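Local coordinates for D-alanyl-lipoteichoic acid synthetase (Streptococcus pneumoniae, PDB 3BMA), which probably takes part in adding D-alanine to lipoteichoic acid during cell wall biogenesis, at residues Gly115-Pro118 against Ala119-Gln122; Asn177-Ile180 against Glu181-Arg185; Val203-Lys207 against His208-Tyr212; Val281-Gln284 against Phe285-Lys289. The protein carries 1 engineered substitution. All blocks are in the same frame, centred on the assembly; numbering follows the deposited sequence.

Contact 1: residues Gly115-Pro118 against Ala119-Gln122; sequences GYDP and AAFQ
The rings of Y116 and F121 meet obliquely, with centroids 5.2 Å apart and planes at 40°. The hydroxyl of Y116 lies over one face of the F121 ring. The F121 ring also meets the ring of F125. The closest approach of the pair is made by the stem of F121, where its CB lies 3.5 Å from Y116 CE2. Y116 CG sits between its backbone N and carbonyl carbon (chi1 76°), which turns the ring toward the first helical turn. Its OH is hydrogen-bonded to Q153 OE1, so the outer end of the ring is tied to helix 141-153. L84 touches both rings from helix 83-90.

The backbone next enters the helix. D117 O accepts F121 N at 3.1 Å, in the carbonyl plane, and takes a weak second bond from A120 N at 3.0 Å. P118 O receives a weak bond from Q122 N at 3.4 Å and a hydrogen bond from Q153 NE2. The aliphatic CG of Q122 also rests on P118 O, 3.3 Å away.

These features mark the start of an alpha helix, with D117 at the N-cap and proline in the first turn, where no backbone N-H is needed. This start opens helix 118-124.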
loop_
_atom_site.group_PDB
_atom_site.type_symbol
_atom_site.label_atom_id
_atom_site.label_comp_id
_atom_site.label_asym_id
_atom_site.label_seq_id
_atom_site.Cartn_x
_atom_site.Cartn_y
_atom_site.Cartn_z
ATOM N N GLY C 115 12.801 37.302 11.616
ATOM C CA GLY C 115 11.708 36.964 10.713
ATOM C C GLY C 115 10.405 36.739 11.452
ATOM O O GLY C 115 10.125 37.420 12.441
ATOM N N TYR C 116 9.613 35.782 10.966
ATOM C CA TYR C 116 8.272 35.532 11.501
ATOM C C TYR C 116 8.318 34.901 12.896
ATOM O O TYR C 116 9.302 34.251 13.268
ATOM C CB TYR C 116 7.436 34.664 10.535
ATOM C CG TYR C 116 7.814 33.196 10.538
ATOM C CD1 TYR C 116 8.791 32.704 9.675
ATOM C CD2 TYR C 116 7.206 32.300 11.416
ATOM C CE1 TYR C 116 9.150 31.363 9.691
ATOM C CE2 TYR C 116 7.567 30.971 11.437
ATOM C CZ TYR C 116 8.532 30.502 10.573
ATOM O OH TYR C 116 8.877 29.171 10.594
ATOM N N ASP C 117 7.228 35.095 13.635
ATOM C CA ASP C 117 7.033 34.558 14.976
ATOM C C ASP C 117 6.547 33.110 14.892
ATOM O O ASP C 117 5.436 32.862 14.410
ATOM C CB ASP C 117 6.005 35.433 15.711
ATOM C CG ASP C 117 5.757 35.002 17.149
ATOM O OD1 ASP C 117 6.622 34.349 17.770
ATOM O OD2 ASP C 117 4.674 35.345 17.665
ATOM N N PRO C 118 7.376 32.153 15.370
ATOM C CA PRO C 118 7.063 30.720 15.346
ATOM C C PRO C 118 5.783 30.344 16.101
ATOM O O PRO C 118 5.099 29.410 15.699
ATOM C CB PRO C 118 8.281 30.086 16.024
ATOM C CG PRO C 118 9.377 31.075 15.827
ATOM C CD PRO C 118 8.698 32.397 15.974
ATOM N N ALA C 119 5.472 31.069 17.173
ATOM C CA ALA C 119 4.237 30.869 17.932
ATOM C C ALA C 119 2.999 31.251 17.128
ATOM O O ALA C 119 1.937 30.657 17.303
ATOM C CB ALA C 119 4.284 31.652 19.250
ATOM N N ALA C 120 3.142 32.246 16.253
ATOM C CA ALA C 120 2.067 32.662 15.347
ATOM C C ALA C 120 1.850 31.667 14.205
ATOM O O ALA C 120 0.713 31.302 13.911
ATOM C CB ALA C 120 2.333 34.065 14.801
ATOM N N PHE C 121 2.944 31.230 13.579
ATOM C CA PHE C 121 2.919 30.250 12.477
ATOM C C PHE C 121 2.138 28.972 12.788
ATOM O O PHE C 121 1.379 28.497 11.944
ATOM C CB PHE C 121 4.352 29.881 12.070
ATOM C CG PHE C 121 4.445 29.009 10.838
ATOM C CD1 PHE C 121 4.593 29.582 9.581
ATOM C CD2 PHE C 121 4.414 27.616 10.934
ATOM C CE1 PHE C 121 4.678 28.790 8.440
ATOM C CE2 PHE C 121 4.504 26.816 9.798
ATOM C CZ PHE C 121 4.638 27.404 8.549
ATOM N N GLN C 122 2.348 28.431 13.991
ATOM C CA GLN C 122 1.767 27.168 14.461
ATOM C C GLN C 122 0.247 27.124 14.379
ATOM O O GLN C 122 -0.345 26.061 14.171
ATOM C CB GLN C 122 2.160 26.935 15.921
ATOM C CG GLN C 122 3.588 26.498 16.143
ATOM C CD GLN C 122 4.019 26.571 17.599
ATOM O OE1 GLN C 122 5.091 26.086 17.959
ATOM N NE2 GLN C 122 3.186 27.175 18.443
#

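Contact 2: residues Asn177-Ile180 against Glu181-Arg185; sequences NEMI and ELLAR
E181 and N177 meet through their backbones, with E181 N bonded to N177 O at 3.0 Å. The next three bonds repeat the i to i+4 pattern: L182 N to E178 O, L183 N to M179 O, and A184 N to I180 O. All four carbonyls thus have a firm partner, and each donor sits 20 to 30° out of the carbonyl plane.

The carboxylates of E178 and E181 are like charges, with their OE2 atoms 4.3 Å apart. A water bridges them and donates to both, 2.8 Å from E178 OE2 and 2.8 Å from E181 OE2. This probably eases their repulsion. The other oxygen, E181 OE1, forms a salt bridge to R189 of the third subunit. R185 NH2 forms a salt bridge to E178 OE1 of the third subunit. The R185 guanidinium lies with one face over its own helix, with E181 O 3.2 Å above its plane.

On another side the pairing is apolar. M179 bends at chi2 and chi3 (both -64°), which brings CE to 3.8 Å from L183 CD1.

This is a regular stretch of alpha helix, part of helix 174-194, with i to i+3 and i to i+4 side-chain pairs. In the six-chain assembly this part of the helix packs against other subunits.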
loop_
_atom_site.group_PDB
_atom_site.type_symbol
_atom_site.label_atom_id
_atom_site.label_comp_id
_atom_site.label_asym_id
_atom_site.label_seq_id
_atom_site.Cartn_x
_atom_site.Cartn_y
_atom_site.Cartn_z
ATOM N N ASN C 177 6.087 8.366 -2.678
ATOM C CA ASN C 177 5.165 9.110 -3.542
ATOM C C ASN C 177 3.724 8.635 -3.438
ATOM O O ASN C 177 2.806 9.454 -3.363
ATOM C CB ASN C 177 5.620 9.043 -5.006
ATOM C CG ASN C 177 6.773 9.981 -5.304
ATOM O OD1 ASN C 177 7.031 10.923 -4.558
ATOM N ND2 ASN C 177 7.468 9.731 -6.409
ATOM N N GLU C 178 3.542 7.316 -3.435
ATOM C CA GLU C 178 2.232 6.694 -3.281
ATOM C C GLU C 178 1.607 7.042 -1.934
ATOM O O GLU C 178 0.429 7.400 -1.874
ATOM C CB GLU C 178 2.324 5.174 -3.480
ATOM C CG GLU C 178 1.138 4.334 -2.952
ATOM C CD GLU C 178 -0.216 4.639 -3.613
ATOM O OE1 GLU C 178 -1.243 4.190 -3.059
ATOM O OE2 GLU C 178 -0.271 5.311 -4.670
ATOM N N MET C 179 2.409 6.961 -0.872
ATOM C CA MET C 179 1.973 7.328 0.476
ATOM C C MET C 179 1.514 8.785 0.572
ATOM O O MET C 179 0.471 9.068 1.163
ATOM C CB MET C 179 3.073 7.035 1.504
ATOM C CG MET C 179 3.178 5.561 1.905
ATOM S SD MET C 179 1.713 4.920 2.745
ATOM C CE MET C 179 1.723 5.912 4.226
ATOM N N ILE C 180 2.292 9.689 -0.026
ATOM C CA ILE C 180 1.958 11.120 -0.096
ATOM C C ILE C 180 0.631 11.354 -0.821
ATOM O O ILE C 180 -0.238 12.066 -0.316
ATOM C CB ILE C 180 3.094 11.929 -0.778
ATOM C CG1 ILE C 180 4.293 12.058 0.158
ATOM C CG2 ILE C 180 2.631 13.319 -1.183
ATOM C CD1 ILE C 180 5.542 12.490 -0.539
ATOM N N GLU C 181 0.479 10.717 -1.980
ATOM C CA GLU C 181 -0.695 10.887 -2.836
ATOM C C GLU C 181 -1.966 10.334 -2.207
ATOM O O GLU C 181 -3.049 10.906 -2.373
ATOM C CB GLU C 181 -0.452 10.212 -4.183
ATOM C CG GLU C 181 0.438 11.002 -5.123
ATOM C CD GLU C 181 1.173 10.113 -6.108
ATOM O OE1 GLU C 181 2.314 10.466 -6.478
ATOM O OE2 GLU C 181 0.619 9.060 -6.505
ATOM N N LEU C 182 -1.835 9.225 -1.487
ATOM C CA LEU C 182 -2.967 8.623 -0.794
ATOM C C LEU C 182 -3.368 9.628 0.280
ATOM O O LEU C 182 -4.494 10.126 0.289
ATOM C CB LEU C 182 -2.556 7.299 -0.146
ATOM C CG LEU C 182 -3.658 6.531 0.587
ATOM C CD1 LEU C 182 -3.286 6.319 2.046
ATOM C CD2 LEU C 182 -4.988 7.259 0.470
ATOM N N LEU C 183 -2.439 9.923 1.184
ATOM C CA LEU C 183 -2.761 10.661 2.405
ATOM C C LEU C 183 -3.195 12.105 2.160
ATOM O O LEU C 183 -3.975 12.658 2.940
ATOM C CB LEU C 183 -1.597 10.600 3.400
ATOM C CG LEU C 183 -1.175 9.226 3.951
ATOM C CD1 LEU C 183 0.135 9.338 4.722
ATOM C CD2 LEU C 183 -2.256 8.566 4.809
ATOM N N ALA C 184 -2.687 12.703 1.080
ATOM C CA ALA C 184 -3.076 14.049 0.666
ATOM C C ALA C 184 -4.501 14.073 0.135
ATOM O O ALA C 184 -5.244 15.012 0.414
ATOM C CB ALA C 184 -2.116 14.602 -0.380
ATOM N N ARG C 185 -4.866 13.043 -0.628
ATOM C CA ARG C 185 -6.233 12.871 -1.118
ATOM C C ARG C 185 -7.200 12.650 0.027
ATOM O O ARG C 185 -8.307 13.184 0.016
ATOM C CB ARG C 185 -6.331 11.691 -2.083
ATOM C CG ARG C 185 -6.074 12.028 -3.535
ATOM C CD ARG C 185 -6.540 10.898 -4.448
ATOM N NE ARG C 185 -5.876 9.628 -4.142
ATOM C CZ ARG C 185 -4.683 9.262 -4.614
ATOM N NH1 ARG C 185 -3.994 10.059 -5.423
ATOM N NH2 ARG C 185 -4.170 8.093 -4.269
HETATM O O HOH W 1 1.258 6.381 -6.742
#

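Contact 3: residues Val203-Lys207 against His208-Tyr212; sequences VNYDK and HVAKY
Y205 O accepts two backbone bonds, from V209 N at 2.9 Å and from A210 N at 3.2 Å, the second being the mark of a wider pi-type turn. The two donors reach the oxygen from opposite faces of its carbonyl plane. A weak i to i+5 bond follows, from K211 N to D206 O at 3.0 Å.

The side chains of Y205 and V209 cross. V209 CB stands almost straight over the Y205 ring, 4.2 Å from its centroid and 10° off the normal, as a CH-pi contact. V209 CG1 lies anti to the backbone N (chi1 172°), and this sends it out over the phenol end, 3.9 Å from Y205 CZ. Both residues also touch V19, so the pair is packed against a neighbouring loop.

N204 and H208 form the other side-chain pair. Their side chains lie close and cross at a slant, but the orientation of the N204 amide is doubtful. H208 CB leans on N204 O, 3.3 Å away. Beyond the helix the H208 ring is stacked on F55, and its NE2 has a weak hydrogen bond with R54 NH1. The stack on F55, with the weak bond to R54, probably helps place the ring.

D206 and K211 carry opposite charges. K211 is bent along its chain, and NZ stays 4.0 Å from D206 OD1.

The chemistry is mixed. Backbone bonds and the CH-pi contact hold the turn. The D206-K211 pair is too far apart for a salt bridge and can add at most a mild attraction.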
loop_
_atom_site.group_PDB
_atom_site.type_symbol
_atom_site.label_atom_id
_atom_site.label_comp_id
_atom_site.label_asym_id
_atom_site.label_seq_id
_atom_site.Cartn_x
_atom_site.Cartn_y
_atom_site.Cartn_z
ATOM N N VAL C 203 -22.595 37.277 13.706
ATOM C CA VAL C 203 -22.148 38.369 14.576
ATOM C C VAL C 203 -20.980 39.109 13.911
ATOM O O VAL C 203 -20.945 40.346 13.886
ATOM C CB VAL C 203 -21.783 37.853 16.006
ATOM C CG1 VAL C 203 -20.861 38.821 16.756
ATOM C CG2 VAL C 203 -23.049 37.590 16.817
ATOM N N ASN C 204 -20.058 38.336 13.341
ATOM C CA ASN C 204 -18.856 38.864 12.698
ATOM C C ASN C 204 -19.115 39.629 11.392
ATOM O O ASN C 204 -18.355 40.534 11.050
ATOM C CB ASN C 204 -17.848 37.735 12.467
ATOM C CG ASN C 204 -16.412 38.216 12.510
ATOM O OD1 ASN C 204 -15.940 38.891 11.595
ATOM N ND2 ASN C 204 -15.703 37.857 13.574
ATOM N N TYR C 205 -20.178 39.267 10.673
ATOM C CA TYR C 205 -20.553 39.965 9.437
ATOM C C TYR C 205 -21.188 41.319 9.731
ATOM O O TYR C 205 -20.891 42.303 9.055
ATOM C CB TYR C 205 -21.510 39.127 8.573
ATOM C CG TYR C 205 -21.686 39.664 7.162
ATOM C CD1 TYR C 205 -20.841 39.255 6.139
ATOM C CD2 TYR C 205 -22.695 40.582 6.854
ATOM C CE1 TYR C 205 -20.979 39.745 4.847
ATOM C CE2 TYR C 205 -22.844 41.081 5.563
ATOM C CZ TYR C 205 -21.981 40.654 4.565
ATOM O OH TYR C 205 -22.111 41.128 3.280
ATOM N N ASP C 206 -22.074 41.353 10.724
ATOM C CA ASP C 206 -22.812 42.565 11.063
ATOM C C ASP C 206 -21.936 43.652 11.671
ATOM O O ASP C 206 -21.983 44.796 11.225
ATOM C CB ASP C 206 -24.000 42.248 11.974
ATOM C CG ASP C 206 -25.250 41.878 11.196
ATOM O OD1 ASP C 206 -26.341 42.360 11.571
ATOM O OD2 ASP C 206 -25.145 41.116 10.207
ATOM N N LYS C 207 -21.121 43.281 12.660
ATOM C CA LYS C 207 -20.237 44.223 13.355
ATOM C C LYS C 207 -19.105 44.786 12.487
ATOM O O LYS C 207 -18.559 45.850 12.789
ATOM C CB LYS C 207 -19.653 43.582 14.618
ATOM C CG LYS C 207 -20.614 43.531 15.796
ATOM C CD LYS C 207 -19.928 42.997 17.046
ATOM C CE LYS C 207 -20.890 42.941 18.223
ATOM N NZ LYS C 207 -20.236 42.404 19.449
ATOM N N HIS C 208 -18.764 44.079 11.411
ATOM C CA HIS C 208 -17.657 44.479 10.547
ATOM C C HIS C 208 -18.073 45.049 9.188
ATOM O O HIS C 208 -17.436 45.977 8.690
ATOM C CB HIS C 208 -16.679 43.317 10.357
ATOM C CG HIS C 208 -15.928 42.945 11.600
ATOM N ND1 HIS C 208 -15.632 41.641 11.927
ATOM C CD2 HIS C 208 -15.412 43.708 12.593
ATOM C CE1 HIS C 208 -14.964 41.614 13.067
ATOM N NE2 HIS C 208 -14.818 42.856 13.493
ATOM N N VAL C 209 -19.129 44.498 8.592
ATOM C CA VAL C 209 -19.556 44.911 7.250
ATOM C C VAL C 209 -20.901 45.649 7.236
ATOM O O VAL C 209 -20.976 46.777 6.743
ATOM C CB VAL C 209 -19.559 43.723 6.241
ATOM C CG1 VAL C 209 -20.183 44.120 4.904
ATOM C CG2 VAL C 209 -18.149 43.222 6.017
ATOM N N ALA C 210 -21.939 45.023 7.792
ATOM C CA ALA C 210 -23.318 45.529 7.699
ATOM C C ALA C 210 -23.583 46.857 8.420
ATOM O O ALA C 210 -24.475 47.612 8.019
ATOM C CB ALA C 210 -24.314 44.465 8.155
ATOM N N LYS C 211 -22.816 47.137 9.472
ATOM C CA LYS C 211 -22.979 48.373 10.243
ATOM C C LYS C 211 -22.415 49.612 9.541
ATOM O O LYS C 211 -22.896 50.727 9.764
ATOM C CB LYS C 211 -22.384 48.237 11.654
ATOM C CG LYS C 211 -23.194 47.375 12.646
ATOM C CD LYS C 211 -24.429 48.075 13.233
ATOM C CE LYS C 211 -25.734 47.621 12.574
ATOM N NZ LYS C 211 -26.022 46.171 12.774
ATOM N N TYR C 212 -21.407 49.414 8.694
ATOM C CA TYR C 212 -20.786 50.516 7.951
ATOM C C TYR C 212 -21.469 50.807 6.604
ATOM O O TYR C 212 -21.085 51.745 5.898
ATOM C CB TYR C 212 -19.289 50.257 7.743
ATOM C CG TYR C 212 -18.466 50.279 9.011
ATOM C CD1 TYR C 212 -18.087 51.484 9.598
ATOM C CD2 TYR C 212 -18.055 49.093 9.619
ATOM C CE1 TYR C 212 -17.330 51.510 10.764
ATOM C CE2 TYR C 212 -17.292 49.106 10.785
ATOM C CZ TYR C 212 -16.932 50.319 11.351
ATOM O OH TYR C 212 -16.179 50.344 12.504
#

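Contact 4: residues Val281-Gln284 against Phe285-Lys289; sequences VLTQ and FSKSK
Q284 and S288 are joined by three hydrogen bonds near the end of helix 274-287. Q284 has CG anti to the backbone N (chi1 -162°) and then bends at chi2 (52°). The chain folds back near the end of the helix, and NE2 donates to S288 OG at 2.9 Å. The serine oxygen lies in the amide plane. S288 OG donates a hydrogen bond to Q284 O, also at 2.9 Å. S288 N reaches the same carbonyl from the opposite face, so this oxygen is gripped twice by one residue.

The other end of the amide is bridged by water, which donates to Q284 OE1 at 2.8 Å and accepts from K287 NZ at 3.0 Å. K287 is extended beyond CG. Its methylene CE runs beside T283 CG2, 3.8 Å away, and its amine goes on to a salt bridge with D140 and a hydrogen bond with S138.

F285 and V281 point the same way. V281 CG1, the methyl anti to its backbone N (chi1 163°), lies over one face of the F285 ring, offset toward the rim, 3.9 Å from the centroid.

K289 then leaves helical geometry with positive phi. The turn is buried in the fold. V281 and F285 pack on M90 of helix 83-90 and on strand 101-105. F285 also meets P292 and F294 of strand 291-296, the strand that follows this helix. S288 is bonded through its backbone to N99.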
loop_
_atom_site.group_PDB
_atom_site.type_symbol
_atom_site.label_atom_id
_atom_site.label_comp_id
_atom_site.label_asym_id
_atom_site.label_seq_id
_atom_site.Cartn_x
_atom_site.Cartn_y
_atom_site.Cartn_z
ATOM N N VAL C 281 6.483 32.637 -2.287
ATOM C CA VAL C 281 5.230 33.198 -2.771
ATOM C C VAL C 281 5.326 33.602 -4.253
ATOM O O VAL C 281 4.491 33.189 -5.061
ATOM C CB VAL C 281 4.800 34.391 -1.877
ATOM C CG1 VAL C 281 3.759 35.269 -2.554
ATOM C CG2 VAL C 281 4.287 33.888 -0.535
ATOM N N LEU C 282 6.363 34.369 -4.601
ATOM C CA LEU C 282 6.566 34.871 -5.966
ATOM C C LEU C 282 6.714 33.749 -6.983
ATOM O O LEU C 282 6.195 33.855 -8.097
ATOM C CB LEU C 282 7.779 35.810 -6.036
ATOM C CG LEU C 282 7.759 37.051 -5.133
ATOM C CD1 LEU C 282 9.029 37.866 -5.289
ATOM C CD2 LEU C 282 6.531 37.917 -5.381
ATOM N N THR C 283 7.413 32.682 -6.584
ATOM C CA THR C 283 7.555 31.467 -7.394
ATOM C C THR C 283 6.203 30.809 -7.645
ATOM O O THR C 283 5.912 30.394 -8.770
ATOM C CB THR C 283 8.510 30.449 -6.732
ATOM O OG1 THR C 283 9.751 31.094 -6.425
ATOM C CG2 THR C 283 8.784 29.272 -7.652
ATOM N N GLN C 284 5.376 30.735 -6.601
ATOM C CA GLN C 284 4.029 30.186 -6.726
ATOM C C GLN C 284 3.158 31.048 -7.641
ATOM O O GLN C 284 2.378 30.521 -8.437
ATOM C CB GLN C 284 3.368 30.012 -5.355
ATOM C CG GLN C 284 2.175 29.058 -5.377
ATOM C CD GLN C 284 2.516 27.721 -6.019
ATOM O OE1 GLN C 284 3.372 26.981 -5.529
ATOM N NE2 GLN C 284 1.849 27.408 -7.121
ATOM N N PHE C 285 3.320 32.366 -7.534
ATOM C CA PHE C 285 2.634 33.321 -8.406
ATOM C C PHE C 285 3.019 33.147 -9.879
ATOM O O PHE C 285 2.184 33.307 -10.767
ATOM C CB PHE C 285 2.914 34.762 -7.960
ATOM C CG PHE C 285 2.138 35.198 -6.738
ATOM C CD1 PHE C 285 1.165 34.375 -6.159
ATOM C CD2 PHE C 285 2.353 36.459 -6.187
ATOM C CE1 PHE C 285 0.440 34.799 -5.048
ATOM C CE2 PHE C 285 1.630 36.891 -5.075
ATOM C CZ PHE C 285 0.678 36.058 -4.501
ATOM N N SER C 286 4.283 32.809 -10.121
ATOM C CA SER C 286 4.785 32.569 -11.468
ATOM C C SER C 286 4.280 31.250 -12.049
ATOM O O SER C 286 3.885 31.195 -13.216
ATOM C CB SER C 286 6.317 32.609 -11.475
ATOM O OG SER C 286 6.845 32.313 -12.758
ATOM N N LYS C 287 4.303 30.197 -11.231
ATOM C CA LYS C 287 3.844 28.866 -11.633
ATOM C C LYS C 287 2.344 28.838 -11.905
ATOM O O LYS C 287 1.894 28.180 -12.843
ATOM C CB LYS C 287 4.167 27.838 -10.549
ATOM C CG LYS C 287 5.630 27.449 -10.428
ATOM C CD LYS C 287 5.832 26.639 -9.159
ATOM C CE LYS C 287 7.227 26.064 -9.076
ATOM N NZ LYS C 287 7.355 25.136 -7.921
ATOM N N SER C 288 1.582 29.557 -11.081
ATOM C CA SER C 288 0.120 29.578 -11.176
ATOM C C SER C 288 -0.393 30.662 -12.117
ATOM O O SER C 288 -1.595 30.738 -12.375
ATOM C CB SER C 288 -0.509 29.763 -9.791
ATOM O OG SER C 288 0.068 28.897 -8.833
ATOM N N LYS C 289 0.528 31.485 -12.624
ATOM C CA LYS C 289 0.230 32.627 -13.502
ATOM C C LYS C 289 -0.744 33.621 -12.868
ATOM O O LYS C 289 -1.675 34.086 -13.533
ATOM C CB LYS C 289 -0.296 32.181 -14.883
ATOM C CG LYS C 289 0.581 31.193 -15.636
ATOM C CD LYS C 289 0.067 30.998 -17.051
ATOM C CE LYS C 289 0.688 29.776 -17.706
ATOM N NZ LYS C 289 0.178 28.501 -17.113
HETATM O O HOH W 2 6.096 26.465 -5.511
#

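The four contacts come in series along the chain, and each is local to one helix or its end. Contact 1 opens helix 118-124, which follows strand 101-105. Contact 4 lies near the end of helix 274-287, which leads into strand 291-296, the neighbour of 101-105 in the parallel sheet. Both touch helix 83-90, and their nearest atoms are about 10 Å apart. Contact 2 lies farther out, about 29 Å from the chain centre, on helix 174-194 at the subunit interface. Contact 3, on helix 202-210, is about 41 Å from contact 2 between centres and on the opposite side of the chain's centre from contact 4. Contacts 1 and 4 thus belong around the sheet, consistent with an SGNH-hydrolase-like fold, while contact 2 packs against other subunits.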